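Rik1-associated factor 1 (Schizosaccharomyces pombe, PDB 4O9D) contributes a WD-repeat propeller to the Clr4 methyltransferase complex, which ubiquitylates and methylates histone H3 to establish heterochromatin. Local coordinates at residues Val352-Asp364 / Ile372-Tyr384. Residues are numbered along the deposited sequence; the frame is centred on the assembly and turned at random.
Sequences VTGGSDGIVKVWD and IQNFTEMNSAITY. With EDO (1,2-ethanediol), chain E.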
loop_
_atom_site.group_PDB
_atom_site.type_symbol
_atom_site.label_atom_id
_atom_site.label_comp_id
_atom_site.label_asym_id
_atom_site.label_seq_id
_atom_site.Cartn_x
_atom_site.Cartn_y
_atom_site.Cartn_z
ATOM N N VAL A 352 8.786 9.928 -7.598
ATOM C CA VAL A 352 8.238 10.856 -6.639
ATOM C C VAL A 352 8.246 10.296 -5.217
ATOM O O VAL A 352 7.681 9.217 -4.938
ATOM C CB VAL A 352 6.777 11.240 -7.007
ATOM C CG1 VAL A 352 6.250 12.275 -6.040
ATOM C CG2 VAL A 352 6.703 11.739 -8.437
ATOM N N THR A 353 8.821 11.065 -4.300
ATOM C CA THR A 353 8.966 10.624 -2.933
ATOM C C THR A 353 8.490 11.695 -1.958
ATOM O O THR A 353 8.586 12.893 -2.229
ATOM C CB THR A 353 10.433 10.206 -2.618
ATOM O OG1 THR A 353 11.310 11.339 -2.684
ATOM C CG2 THR A 353 10.913 9.156 -3.590
ATOM N N GLY A 354 7.937 11.256 -0.837
ATOM C CA GLY A 354 7.443 12.175 0.174
ATOM C C GLY A 354 7.944 11.782 1.538
ATOM O O GLY A 354 7.836 10.608 1.945
ATOM N N GLY A 355 8.480 12.757 2.267
ATOM C CA GLY A 355 9.140 12.448 3.519
ATOM C C GLY A 355 8.627 13.226 4.716
ATOM O O GLY A 355 7.584 13.891 4.677
ATOM N N SER A 356 9.369 13.128 5.804
ATOM C CA SER A 356 8.920 13.721 7.056
ATOM C C SER A 356 9.267 15.198 7.150
ATOM O O SER A 356 8.917 15.841 8.144
ATOM C CB SER A 356 9.472 12.949 8.262
ATOM O OG SER A 356 10.882 13.063 8.362
ATOM N N ASP A 357 9.952 15.738 6.133
ATOM C CA ASP A 357 10.091 17.181 6.014
ATOM C C ASP A 357 8.771 17.767 5.499
ATOM O O ASP A 357 8.638 18.990 5.379
ATOM C CB ASP A 357 11.282 17.584 5.091
ATOM C CG ASP A 357 11.248 16.867 3.720
ATOM O OD1 ASP A 357 10.380 15.990 3.520
ATOM O OD2 ASP A 357 12.106 17.161 2.845
ATOM N N GLY A 358 7.799 16.902 5.183
ATOM C CA GLY A 358 6.543 17.368 4.625
ATOM C C GLY A 358 6.595 17.698 3.135
ATOM O O GLY A 358 5.632 18.210 2.569
ATOM N N ILE A 359 7.709 17.397 2.475
ATOM C CA ILE A 359 7.850 17.767 1.067
ATOM C C ILE A 359 7.694 16.572 0.144
ATOM O O ILE A 359 8.168 15.479 0.438
ATOM C CB ILE A 359 9.236 18.406 0.781
ATOM C CG1 ILE A 359 9.549 19.521 1.795
ATOM C CG2 ILE A 359 9.305 18.954 -0.654
ATOM C CD1 ILE A 359 8.756 20.798 1.574
ATOM N N VAL A 360 7.032 16.805 -0.981
ATOM C CA VAL A 360 6.993 15.842 -2.076
ATOM C C VAL A 360 8.032 16.276 -3.099
ATOM O O VAL A 360 7.929 17.362 -3.659
ATOM C CB VAL A 360 5.596 15.779 -2.732
ATOM C CG1 VAL A 360 5.613 14.851 -3.947
ATOM C CG2 VAL A 360 4.543 15.324 -1.697
ATOM N N LYS A 361 9.043 15.438 -3.316
ATOM C CA LYS A 361 10.146 15.772 -4.211
ATOM C C LYS A 361 10.030 14.959 -5.494
ATOM O O LYS A 361 9.587 13.791 -5.458
ATOM C CB LYS A 361 11.484 15.523 -3.503
ATOM C CG LYS A 361 11.771 16.567 -2.399
ATOM C CD LYS A 361 13.062 16.295 -1.655
ATOM C CE LYS A 361 13.382 17.469 -0.705
ATOM N NZ LYS A 361 13.623 18.726 -1.494
ATOM N N VAL A 362 10.386 15.589 -6.619
ATOM C CA VAL A 362 10.301 14.949 -7.937
ATOM C C VAL A 362 11.740 14.718 -8.437
ATOM O O VAL A 362 12.569 15.635 -8.354
ATOM C CB VAL A 362 9.503 15.798 -8.970
ATOM C CG1 VAL A 362 9.415 15.090 -10.323
ATOM C CG2 VAL A 362 8.084 16.138 -8.449
ATOM N N TRP A 363 12.022 13.500 -8.925
ATOM C CA TRP A 363 13.365 13.099 -9.335
ATOM C C TRP A 363 13.393 12.484 -10.738
ATOM O O TRP A 363 12.474 11.745 -11.109
ATOM C CB TRP A 363 13.940 12.060 -8.364
ATOM C CG TRP A 363 13.716 12.327 -6.887
ATOM C CD1 TRP A 363 12.639 11.955 -6.142
ATOM C CD2 TRP A 363 14.626 12.986 -5.983
ATOM N NE1 TRP A 363 12.812 12.346 -4.820
ATOM C CE2 TRP A 363 14.021 12.982 -4.702
ATOM C CE3 TRP A 363 15.898 13.577 -6.139
ATOM C CZ2 TRP A 363 14.633 13.542 -3.577
ATOM C CZ3 TRP A 363 16.509 14.147 -5.017
ATOM C CH2 TRP A 363 15.874 14.123 -3.751
ATOM N N ASP A 364 14.444 12.778 -11.517
ATOM C CA ASP A 364 14.704 12.056 -12.777
ATOM C C ASP A 364 16.067 11.361 -12.700
ATOM O O ASP A 364 17.110 12.011 -12.734
ATOM C CB ASP A 364 14.679 12.969 -13.990
ATOM C CG ASP A 364 14.639 12.191 -15.296
ATOM O OD1 ASP A 364 15.215 11.077 -15.355
ATOM O OD2 ASP A 364 14.005 12.672 -16.255
ATOM N N ILE A 372 14.497 17.361 -9.463
ATOM C CA ILE A 372 13.843 18.175 -10.464
ATOM C C ILE A 372 13.243 19.374 -9.755
ATOM O O ILE A 372 13.590 20.526 -10.048
ATOM C CB ILE A 372 12.698 17.417 -11.157
ATOM C CG1 ILE A 372 13.244 16.190 -11.899
ATOM C CG2 ILE A 372 11.907 18.351 -12.076
ATOM C CD1 ILE A 372 14.257 16.504 -12.986
ATOM N N GLN A 373 12.360 19.103 -8.798
ATOM C CA GLN A 373 11.636 20.176 -8.118
ATOM C C GLN A 373 10.894 19.632 -6.913
ATOM O O GLN A 373 10.669 18.431 -6.811
ATOM C CB GLN A 373 10.638 20.798 -9.084
ATOM C CG GLN A 373 9.471 19.857 -9.406
ATOM C CD GLN A 373 8.363 20.545 -10.176
ATOM O OE1 GLN A 373 8.616 21.287 -11.122
ATOM N NE2 GLN A 373 7.124 20.293 -9.776
ATOM N N ASN A 374 10.578 20.517 -5.974
ATOM C CA ASN A 374 9.640 20.221 -4.908
ATOM C C ASN A 374 8.250 20.371 -5.507
ATOM O O ASN A 374 7.940 21.405 -6.088
ATOM C CB ASN A 374 9.836 21.172 -3.722
ATOM C CG ASN A 374 11.132 20.900 -2.959
ATOM O OD1 ASN A 374 11.759 19.867 -3.140
ATOM N ND2 ASN A 374 11.518 21.822 -2.080
ATOM N N PHE A 375 7.429 19.327 -5.406
ATOM C CA PHE A 375 6.074 19.368 -5.951
ATOM C C PHE A 375 5.157 20.144 -5.036
ATOM O O PHE A 375 4.374 20.985 -5.485
ATOM C CB PHE A 375 5.491 17.960 -6.140
ATOM C CG PHE A 375 4.080 17.966 -6.647
ATOM C CD1 PHE A 375 3.803 18.322 -7.955
ATOM C CD2 PHE A 375 3.019 17.628 -5.809
ATOM C CE1 PHE A 375 2.487 18.343 -8.420
ATOM C CE2 PHE A 375 1.687 17.644 -6.274
ATOM C CZ PHE A 375 1.423 18.006 -7.562
ATOM N N THR A 376 5.233 19.841 -3.748
ATOM C CA THR A 376 4.384 20.518 -2.792
ATOM C C THR A 376 4.969 20.355 -1.410
ATOM O O THR A 376 5.934 19.617 -1.235
ATOM C CB THR A 376 2.931 19.987 -2.841
ATOM O OG1 THR A 376 2.086 20.835 -2.065
ATOM C CG2 THR A 376 2.833 18.528 -2.322
ATOM N N GLU A 377 4.440 21.129 -0.465
ATOM C CA GLU A 377 4.842 21.089 0.933
ATOM C C GLU A 377 3.595 20.996 1.820
ATOM O O GLU A 377 2.683 21.849 1.747
ATOM C CB GLU A 377 5.647 22.323 1.329
ATOM C CG GLU A 377 5.836 22.373 2.842
ATOM C CD GLU A 377 6.827 23.404 3.303
ATOM O OE1 GLU A 377 7.318 24.190 2.466
ATOM O OE2 GLU A 377 7.108 23.429 4.518
ATOM N N MET A 378 3.537 19.955 2.642
ATOM C CA MET A 378 2.396 19.776 3.540
ATOM C C MET A 378 2.784 20.234 4.952
ATOM O O MET A 378 3.959 20.451 5.230
ATOM C CB MET A 378 1.888 18.312 3.488
ATOM C CG MET A 378 1.145 17.979 2.151
ATOM S SD MET A 378 0.100 16.541 2.232
ATOM C CE MET A 378 -1.281 17.174 3.166
ATOM N N ASN A 379 1.795 20.403 5.829
ATOM C CA ASN A 379 2.011 21.020 7.139
ATOM C C ASN A 379 2.799 20.172 8.121
ATOM O O ASN A 379 3.259 20.670 9.140
ATOM C CB ASN A 379 0.665 21.372 7.781
ATOM C CG ASN A 379 0.061 22.643 7.213
ATOM O OD1 ASN A 379 0.769 23.612 6.943
ATOM N ND2 ASN A 379 -1.258 22.642 7.025
ATOM N N SER A 380 2.938 18.884 7.840
ATOM C CA SER A 380 3.661 17.999 8.741
ATOM C C SER A 380 4.226 16.793 7.953
ATOM O O SER A 380 4.068 16.720 6.735
ATOM C CB SER A 380 2.713 17.552 9.866
ATOM O OG SER A 380 3.398 16.827 10.875
ATOM N N ALA A 381 4.886 15.866 8.638
ATOM C CA ALA A 381 5.392 14.637 7.999
ATOM C C ALA A 381 4.346 13.927 7.115
ATOM O O ALA A 381 3.195 13.776 7.501
ATOM C CB ALA A 381 5.918 13.655 9.065
ATOM N N ILE A 382 4.766 13.504 5.930
ATOM C CA ILE A 382 3.906 12.794 4.993
ATOM C C ILE A 382 3.581 11.404 5.518
ATOM O O ILE A 382 4.469 10.689 5.984
ATOM C CB ILE A 382 4.619 12.656 3.623
ATOM C CG1 ILE A 382 4.873 14.037 3.008
ATOM C CG2 ILE A 382 3.818 11.782 2.667
ATOM C CD1 ILE A 382 3.594 14.826 2.775
ATOM N N THR A 383 2.320 11.000 5.446
ATOM C CA THR A 383 1.958 9.635 5.873
ATOM C C THR A 383 1.603 8.692 4.715
ATOM O O THR A 383 1.668 7.469 4.869
ATOM C CB THR A 383 0.796 9.617 6.903
ATOM O OG1 THR A 383 -0.357 10.272 6.364
ATOM C CG2 THR A 383 1.211 10.292 8.199
ATOM N N TYR A 384 1.237 9.255 3.561
ATOM C CA TYR A 384 0.889 8.453 2.372
ATOM C C TYR A 384 0.874 9.326 1.141
ATOM O O TYR A 384 0.607 10.510 1.240
ATOM C CB TYR A 384 -0.514 7.833 2.512
ATOM C CG TYR A 384 -0.860 6.937 1.337
ATOM C CD1 TYR A 384 -0.487 5.600 1.351
ATOM C CD2 TYR A 384 -1.505 7.427 0.216
ATOM C CE1 TYR A 384 -0.761 4.760 0.301
ATOM C CE2 TYR A 384 -1.784 6.572 -0.875
ATOM C CZ TYR A 384 -1.409 5.238 -0.803
ATOM O OH TYR A 384 -1.637 4.335 -1.820
HETATM C C1 EDO E . 12.239 23.322 -5.180
HETATM O O1 EDO E . 11.469 23.138 -6.365
HETATM C C2 EDO E . 13.635 23.845 -5.516
HETATM O O2 EDO E . 14.511 23.506 -4.437
HETATM O O HOH W 1 13.446 21.419 -0.152
#
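Val360 and Val362 pack against Phe375 on one face of the hairpin formed by strands 359-363 and 372-377, the outer two strands of a propeller blade. Val360 CG1, anti to the backbone N (chi1 175°), lies 3.8 Å from Phe375 CB, the two side chains running side by side; Val362 CG2 meets the same CB at 3.9 Å. The Phe375 ring leads away to the next blade, edge-to-face with Tyr406. Near the turn, Ile382, the first residue of the next blade's strand 382-387, lays CG1 3.2 Å from Gly355 O. That oxygen takes the N-H groups of Gly358 and Ile382 from opposite faces of its carbonyl plane, which ties the Gly355-Gly358 type I turn to the following blade. Between the strands, Phe375 N donates to Val360 O, and Ile372 and Gln373 both face Val362 in a classic beta bulge. Trp363 NE1 donates to Thr353 OG1 in its ring plane, and His319 links that hydroxyl to Asp357: the Trp-Thr-His-Asp network of WD repeats. On the other face Ile359 CD1 rests 3.5 Å from Glu377 CB, while the Glu377 carboxylate turns to Lys323 in a salt bridge. Lys361 runs alongside Asn374, and a bend at its last torsion (chi4 -64°) turns NZ back to it. NZ donates to Asn374 OD1 at 2.7 Å; a water accepts from both this NZ and Asn374 ND2. A leucine in place of Lys361 would probably leave Asn374 OD1 without its cationic donor and its amide freer to turn. The chemistry thus sets apolar valine branches toward the next blade and a water-bridged amine-amide pair beside Ile359 and Glu377, where Asn374 is exposed.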